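Local coordinates for protein putative S41 protease (Bacteroides fragilis NCTC 9343, PDB 3K50) that is probably a serine peptidase of family S41 that carries a PDZ-like domain, though its function has not been established, at residues G100-E105 with A167-V172; G133-L138 with E162-A167. All coordinates share one frame; numbering follows the deposited sequence.

Interaction 1. Residues G100-E105 with A167-V172; sequences GSPAEE and ASRSLV
The guanidinium of Arg169 has Pro102 over one face and the carboxylate of Glu105 at its edge. Pro102 CD stands 3.7 Å from Arg169 CZ, above the centre of the group, which puts an aliphatic ring carbon against the flat cation. At the edge the grip is end-on and two-pronged, each nitrogen taking its own oxygen. Arg169 NH1 donates to Glu105 OE1 at 3.2 Å, nearly straight at 168° and in the guanidinium plane. Arg169 NH2 reaches Glu105 OE2 at 2.8 Å, but from above the carboxylate plane. The two planes are turned 32° apart, so this salt bridge is twisted rather than coplanar. Gly100 O also lies near the edge, 2.8 Å from Arg169 NH2.

Arg169 CG sits between the backbone N and the carbonyl carbon (chi1 60°), and from there the chain runs extended to NE, carrying the charged end to the start of helix 102-105. Glu105, extended beyond CG, meets it from the opposite direction.

Leu171 supplies apolar packing: its CD2 lies 4.1 Å from Pro102 CD, while its other branch, CD1, approaches Ser101 CB at 3.7 Å. Separately, Pro102 CG rests 3.4 Å from Ala167 O, a ring carbon on a carbonyl oxygen.

Ser101 OG accepts from Glu104 N at 3.3 Å and is hydrogen-bonded to Val98 O as well; that places the hydroxyl at the helix end instead of across the contact. The 167-172 loop is also tied to the loop before strand 76-82, Arg169 through its backbone to Ser73 and Ser170 OG to Pro70 O, and the helix meets that loop at Tyr74. The contact sets a bidentate arginine-carboxylate salt bridge beside a serine N-capped, proline-started helix turn of the PDZ-like domain.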
ATOM      1  N   GLY A 100      -2.887  18.145   2.730  1.00 36.29           N
ATOM      2  CA  GLY A 100      -3.505  18.870   3.798  1.00 36.39           C
ATOM      3  C   GLY A 100      -2.856  18.737   5.158  1.00 37.51           C
ATOM      4  O   GLY A 100      -3.420  19.227   6.125  1.00 42.76           O
ATOM      5  N   SER A 101      -1.668  18.162   5.236  1.00 32.65           N
ATOM      6  CA  SER A 101      -0.951  17.952   6.481  1.00 30.94           C
ATOM      7  C   SER A 101      -0.038  19.117   6.852  1.00 34.06           C
ATOM      8  O   SER A 101       0.191  19.997   6.049  1.00 30.88           O
ATOM      9  CB  SER A 101      -0.064  16.710   6.325  1.00 36.15           C
ATOM     10  OG  SER A 101       0.917  16.848   5.293  1.00 31.68           O
ATOM     11  N   PRO A 102       0.455  19.137   8.100  1.00 30.99           N
ATOM     12  CA  PRO A 102       1.518  20.041   8.484  1.00 32.18           C
ATOM     13  C   PRO A 102       2.719  20.013   7.514  1.00 31.44           C
ATOM     14  O   PRO A 102       3.264  21.069   7.208  1.00 29.84           O
ATOM     15  CB  PRO A 102       1.958  19.488   9.859  1.00 35.62           C
ATOM     16  CG  PRO A 102       0.758  18.913  10.432  1.00 31.33           C
ATOM     17  CD  PRO A 102      -0.022  18.347   9.252  1.00 32.46           C
ATOM     18  N   ALA A 103       3.111  18.833   7.035  1.00 30.67           N
ATOM     19  CA  ALA A 103       4.243  18.695   6.100  1.00 33.22           C
ATOM     20  C   ALA A 103       3.992  19.487   4.797  1.00 31.52           C
ATOM     21  O   ALA A 103       4.836  20.272   4.303  1.00 31.77           O
ATOM     22  CB  ALA A 103       4.504  17.165   5.780  1.00 29.78           C
ATOM     23  N   GLU A 104       2.795  19.318   4.269  1.00 30.88           N
ATOM     24  CA  GLU A 104       2.399  19.984   3.041  1.00 32.93           C
ATOM     25  C   GLU A 104       2.308  21.511   3.220  1.00 36.61           C
ATOM     26  O   GLU A 104       2.732  22.269   2.340  1.00 36.73           O
ATOM     27  CB  GLU A 104       1.077  19.462   2.530  1.00 32.82           C
ATOM     28  CG  GLU A 104       0.814  19.968   1.123  1.00 35.83           C
ATOM     29  CD  GLU A 104      -0.390  19.336   0.508  1.00 42.65           C
ATOM     30  OE1 GLU A 104      -1.499  19.707   0.938  1.00 40.98           O
ATOM     31  OE2 GLU A 104      -0.212  18.492  -0.411  1.00 46.73           O
ATOM     32  N   GLU A 105       1.814  21.938   4.380  1.00 35.66           N
ATOM     33  CA  GLU A 105       1.741  23.352   4.705  1.00 36.76           C
ATOM     34  C   GLU A 105       3.143  23.922   4.851  1.00 37.23           C
ATOM     35  O   GLU A 105       3.352  25.112   4.564  1.00 37.21           O
ATOM     36  CB  GLU A 105       0.924  23.566   5.993  1.00 38.70           C
ATOM     37  CG  GLU A 105      -0.551  23.133   5.810  1.00 38.99           C
ATOM     38  CD  GLU A 105      -1.326  22.921   7.097  1.00 39.62           C
ATOM     39  OE1 GLU A 105      -0.771  23.107   8.220  1.00 39.56           O
ATOM     40  OE2 GLU A 105      -2.522  22.539   6.954  1.00 45.39           O
ATOM     41  N   ALA A 167       2.450  22.046  14.188  1.00 34.11           N
ATOM     42  CA  ALA A 167       2.349  20.914  15.103  1.00 34.32           C
ATOM     43  C   ALA A 167       1.584  19.772  14.466  1.00 33.46           C
ATOM     44  O   ALA A 167       0.679  19.986  13.645  1.00 33.15           O
ATOM     45  CB  ALA A 167       1.697  21.329  16.447  1.00 32.46           C
ATOM     46  N   SER A 168       1.959  18.550  14.836  1.00 32.83           N
ATOM     47  CA  SER A 168       1.269  17.390  14.326  1.00 30.63           C
ATOM     48  C   SER A 168      -0.214  17.365  14.684  1.00 31.90           C
ATOM     49  O   SER A 168      -0.645  18.026  15.611  1.00 32.94           O
ATOM     50  CB  SER A 168       1.924  16.124  14.849  1.00 32.20           C
ATOM     51  OG  SER A 168       2.082  16.148  16.242  1.00 29.06           O
ATOM     52  N   ARG A 169      -0.996  16.593  13.944  1.00 32.21           N
ATOM     53  CA  ARG A 169      -2.423  16.476  14.239  1.00 34.15           C
ATOM     54  C   ARG A 169      -2.915  15.199  13.640  1.00 30.35           C
ATOM     55  O   ARG A 169      -2.165  14.565  12.949  1.00 32.01           O
ATOM     56  CB  ARG A 169      -3.214  17.694  13.773  1.00 36.37           C
ATOM     57  CG  ARG A 169      -3.167  17.983  12.339  1.00 39.73           C
ATOM     58  CD  ARG A 169      -3.711  19.379  12.113  1.00 45.51           C
ATOM     59  NE  ARG A 169      -3.738  19.569  10.679  1.00 46.19           N
ATOM     60  CZ  ARG A 169      -3.021  20.436   9.970  1.00 45.51           C
ATOM     61  NH1 ARG A 169      -2.207  21.359  10.497  1.00 45.59           N
ATOM     62  NH2 ARG A 169      -3.192  20.398   8.678  1.00 48.86           N
ATOM     63  N   SER A 170      -4.122  14.769  14.018  1.00 32.89           N
ATOM     64  CA  SER A 170      -4.680  13.506  13.547  1.00 34.70           C
ATOM     65  C   SER A 170      -5.095  13.691  12.086  1.00 34.89           C
ATOM     66  O   SER A 170      -5.910  14.565  11.797  1.00 35.16           O
ATOM     67  CB  SER A 170      -5.889  13.106  14.415  1.00 35.34           C
ATOM     68  OG  SER A 170      -6.419  11.860  13.957  1.00 38.11           O
ATOM     69  N   LEU A 171      -4.549  12.887  11.177  1.00 35.45           N
ATOM     70  CA  LEU A 171      -4.794  13.062   9.729  1.00 35.52           C
ATOM     71  C   LEU A 171      -5.471  11.878   9.066  1.00 36.96           C
ATOM     72  O   LEU A 171      -5.328  10.726   9.485  1.00 37.05           O
ATOM     73  CB  LEU A 171      -3.465  13.253   8.991  1.00 38.25           C
ATOM     74  CG  LEU A 171      -2.573  14.405   9.455  1.00 35.23           C
ATOM     75  CD1 LEU A 171      -1.176  14.249   8.859  1.00 34.62           C
ATOM     76  CD2 LEU A 171      -3.187  15.775   9.169  1.00 29.73           C
ATOM     77  N   VAL A 172      -6.184  12.173   7.999  1.00 36.33           N
ATOM     78  CA  VAL A 172      -6.813  11.152   7.211  1.00 39.93           C
ATOM     79  C   VAL A 172      -6.224  11.258   5.810  1.00 39.47           C
ATOM     80  O   VAL A 172      -6.302  12.319   5.175  1.00 39.68           O
ATOM     81  CB  VAL A 172      -8.308  11.338   7.165  1.00 42.38           C
ATOM     82  CG1 VAL A 172      -8.919  10.467   6.035  1.00 46.98           C
ATOM     83  CG2 VAL A 172      -8.883  10.959   8.511  1.00 48.37           C
TER

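Interaction 2. Residues G133-L138 with E162-A167; sequences GSTRQL and ETTMPA
Arg136 and Met165 (selenomethionine) form a hydrogen-bonded antiparallel pair, with Arg136 N to Met165 O and Met165 N to Arg136 O both at 2.9 Å. Leu138 and Thr163 repeat the pattern: Leu138 N reaches Thr163 O at 2.8 Å, almost straight at 171°, and Thr163 N returns to Leu138 O. Gln137 and Thr164 are the non-hydrogen-bonded pair between them. CA-H...O contacts supplement the ladder, among them Glu162 CA to Leu138 O at 3.1 Å.

The side-chain polar bond belongs to Gln137 and Thr164. Gln137 bends at chi2 (-59°), bringing its amide back across the strand pair, and Thr164 OG1 donates to Gln137 OE1 at 2.6 Å, in the carbonyl plane on a lone pair. Next to it, Thr135 CG2, just before the strand, meets Thr164 CG2 at 3.5 Å, methyl against methyl.

The other face, bearing Arg136, Leu138, Thr163 and Met165, holds the apolar contact. Leu138 CD1 packs on Met165 CE at 4.0 Å, beside Ile114 and Met117 of the neighbouring strand and Pro102 of helix 102-105. The Arg136 guanidinium leads away to Asn118 and Glu129, and Thr163 OG1 bonds to Ala106 O.

The chemistry is therefore two-sided: backbone bonds set the register, one face is held by a hydroxyl-amide bond between Thr164 and Gln137, and the other by the buried Leu138-Met165 pair, which packs towards strand 113-117 and helix 102-105.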
ATOM      1  N   GLY A 133       4.743  16.008  17.124  1.00 36.39           N
ATOM      2  CA  GLY A 133       5.239  16.968  18.082  1.00 36.56           C
ATOM      3  C   GLY A 133       4.687  18.349  17.834  1.00 37.56           C
ATOM      4  O   GLY A 133       3.680  18.516  17.145  1.00 35.58           O
ATOM      5  N   SER A 134       5.371  19.331  18.402  1.00 36.23           N
ATOM      6  CA  SER A 134       4.986  20.727  18.282  1.00 39.77           C
ATOM      7  C   SER A 134       5.533  21.304  16.974  1.00 38.52           C
ATOM      8  O   SER A 134       6.098  20.552  16.155  1.00 38.86           O
ATOM      9  CB  SER A 134       5.519  21.516  19.495  1.00 43.75           C
ATOM     10  OG  SER A 134       6.932  21.362  19.570  1.00 44.65           O
ATOM     11  N   THR A 135       5.320  22.615  16.763  1.00 36.64           N
ATOM     12  CA  THR A 135       5.823  23.324  15.611  1.00 37.62           C
ATOM     13  C   THR A 135       7.332  23.183  15.627  1.00 40.11           C
ATOM     14  O   THR A 135       7.918  23.183  16.698  1.00 42.07           O
ATOM     15  CB  THR A 135       5.419  24.799  15.672  1.00 41.02           C
ATOM     16  OG1 THR A 135       3.990  24.876  15.621  1.00 48.85           O
ATOM     17  CG2 THR A 135       6.005  25.577  14.509  1.00 42.84           C
ATOM     18  N   ARG A 136       7.960  23.029  14.459  1.00 39.47           N
ATOM     19  CA  ARG A 136       9.410  22.856  14.367  1.00 39.88           C
ATOM     20  C   ARG A 136       9.968  23.744  13.291  1.00 40.69           C
ATOM     21  O   ARG A 136       9.272  24.122  12.350  1.00 43.71           O
ATOM     22  CB  ARG A 136       9.803  21.408  13.979  1.00 42.92           C
ATOM     23  CG  ARG A 136       9.112  20.253  14.691  1.00 42.99           C
ATOM     24  CD  ARG A 136       9.315  20.283  16.183  1.00 62.21           C
ATOM     25  NE  ARG A 136      10.706  20.569  16.559  1.00 69.37           N
ATOM     26  CZ  ARG A 136      11.671  19.653  16.698  1.00 72.98           C
ATOM     27  NH1 ARG A 136      11.430  18.348  16.511  1.00 72.67           N
ATOM     28  NH2 ARG A 136      12.897  20.048  17.050  1.00 65.40           N
ATOM     29  N   GLN A 137      11.248  24.045  13.415  1.00 43.24           N
ATOM     30  CA  GLN A 137      11.976  24.794  12.404  1.00 44.26           C
ATOM     31  C   GLN A 137      12.850  23.766  11.714  1.00 42.44           C
ATOM     32  O   GLN A 137      13.612  23.070  12.387  1.00 43.30           O
ATOM     33  CB  GLN A 137      12.838  25.897  13.005  1.00 44.63           C
ATOM     34  CG  GLN A 137      12.036  27.085  13.485  1.00 53.77           C
ATOM     35  CD  GLN A 137      11.218  27.712  12.359  1.00 64.16           C
ATOM     36  OE1 GLN A 137      10.025  27.978  12.526  1.00 67.69           O
ATOM     37  NE2 GLN A 137      11.845  27.898  11.188  1.00 68.66           N
ATOM     38  N   LEU A 138      12.762  23.693  10.387  1.00 37.19           N
ATOM     39  CA  LEU A 138      13.526  22.700   9.650  1.00 34.82           C
ATOM     40  C   LEU A 138      14.513  23.292   8.660  1.00 34.10           C
ATOM     41  O   LEU A 138      14.198  24.284   7.998  1.00 35.10           O
ATOM     42  CB  LEU A 138      12.546  21.811   8.863  1.00 33.50           C
ATOM     43  CG  LEU A 138      11.380  21.135   9.603  1.00 26.56           C
ATOM     44  CD1 LEU A 138      10.531  20.240   8.660  1.00 22.21           C
ATOM     45  CD2 LEU A 138      11.833  20.322  10.847  1.00 26.71           C
ATOM     46  N   GLU A 162      15.002  26.792   4.540  1.00 40.06           N
ATOM     47  CA  GLU A 162      14.337  26.491   5.809  1.00 41.86           C
ATOM     48  C   GLU A 162      12.814  26.682   5.744  1.00 39.87           C
ATOM     49  O   GLU A 162      12.286  27.411   4.917  1.00 37.51           O
ATOM     50  CB  GLU A 162      14.886  27.394   6.894  1.00 40.66           C
ATOM     51  CG  GLU A 162      16.385  27.188   7.175  1.00 48.99           C
ATOM     52  CD  GLU A 162      17.008  28.284   8.050  1.00 50.84           C
ATOM     53  OE1 GLU A 162      16.533  29.447   8.043  1.00 64.05           O
ATOM     54  OE2 GLU A 162      18.006  27.965   8.732  1.00 66.90           O
ATOM     55  N   THR A 163      12.101  25.995   6.611  1.00 38.64           N
ATOM     56  CA  THR A 163      10.686  26.194   6.699  1.00 35.16           C
ATOM     57  C   THR A 163      10.225  25.887   8.105  1.00 35.23           C
ATOM     58  O   THR A 163      10.954  25.242   8.910  1.00 35.52           O
ATOM     59  CB  THR A 163       9.936  25.290   5.708  1.00 38.46           C
ATOM     60  OG1 THR A 163       8.552  25.627   5.737  1.00 34.72           O
ATOM     61  CG2 THR A 163      10.110  23.824   6.085  1.00 31.55           C
ATOM     62  N   THR A 164       9.018  26.375   8.400  1.00 34.42           N
ATOM     63  CA  THR A 164       8.353  26.137   9.681  1.00 35.27           C
ATOM     64  C   THR A 164       7.259  25.118   9.478  1.00 35.61           C
ATOM     65  O   THR A 164       6.381  25.330   8.628  1.00 34.15           O
ATOM     66  CB  THR A 164       7.720  27.427  10.201  1.00 39.67           C
ATOM     67  OG1 THR A 164       8.764  28.389  10.329  1.00 30.96           O
ATOM     68  CG2 THR A 164       7.025  27.203  11.551  1.00 36.95           C
HETATM   69  N   MSE A 165       7.311  24.015  10.236  1.00 36.07           N
HETATM   70  CA  MSE A 165       6.320  22.960  10.130  1.00 34.62           C
HETATM   71  C   MSE A 165       5.372  23.046  11.311  1.00 36.56           C
HETATM   72  O   MSE A 165       5.807  22.991  12.458  1.00 35.87           O
HETATM   73  CB  MSE A 165       6.955  21.565  10.100  1.00 31.85           C
HETATM   74  CG  MSE A 165       5.939  20.522   9.784  1.00 35.73           C
HETATM   75 SE   MSE A 165       6.706  18.847   9.335  0.75 29.13          SE
HETATM   76  CE  MSE A 165       7.716  18.522  10.960  1.00 33.92           C
ATOM     77  N   PRO A 166       4.060  23.136  11.045  1.00 36.22           N
ATOM     78  CA  PRO A 166       3.136  23.237  12.181  1.00 33.05           C
ATOM     79  C   PRO A 166       3.078  21.958  13.008  1.00 34.77           C
ATOM     80  O   PRO A 166       3.604  20.909  12.577  1.00 30.52           O
ATOM     81  CB  PRO A 166       1.768  23.530  11.525  1.00 36.72           C
ATOM     82  CG  PRO A 166       2.017  23.728  10.078  1.00 37.61           C
ATOM     83  CD  PRO A 166       3.374  23.162   9.746  1.00 37.25           C
ATOM     84  N   ALA A 167       2.450  22.046  14.188  1.00 34.11           N
ATOM     85  CA  ALA A 167       2.349  20.914  15.103  1.00 34.32           C
ATOM     86  C   ALA A 167       1.584  19.772  14.466  1.00 33.46           C
ATOM     87  O   ALA A 167       0.679  19.986  13.645  1.00 33.15           O
ATOM     88  CB  ALA A 167       1.697  21.329  16.447  1.00 32.46           C
TER

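From the N terminus, the chain passes through strand 90-97 and reaches 100-105, the first half of interaction 1. It then runs through strand 113-117 to 133-138, turns back in the hairpin of strands 136-146 and 154-165, and returns along 162-167, where interaction 2 closes the smaller loop. Continuing directly into 167-172, it closes the larger one, so interaction 2 is nested inside interaction 1, and Ala167 belongs to both. The centres lie about 11 Å apart. Ser168 OG lies 2.8 Å from Gly133 N, a probable hydrogen bond, and Pro166 packs against Pro102 and Glu105. Together they join the short helix, the sheet-edge hairpin and the loop leading to strand 176-184.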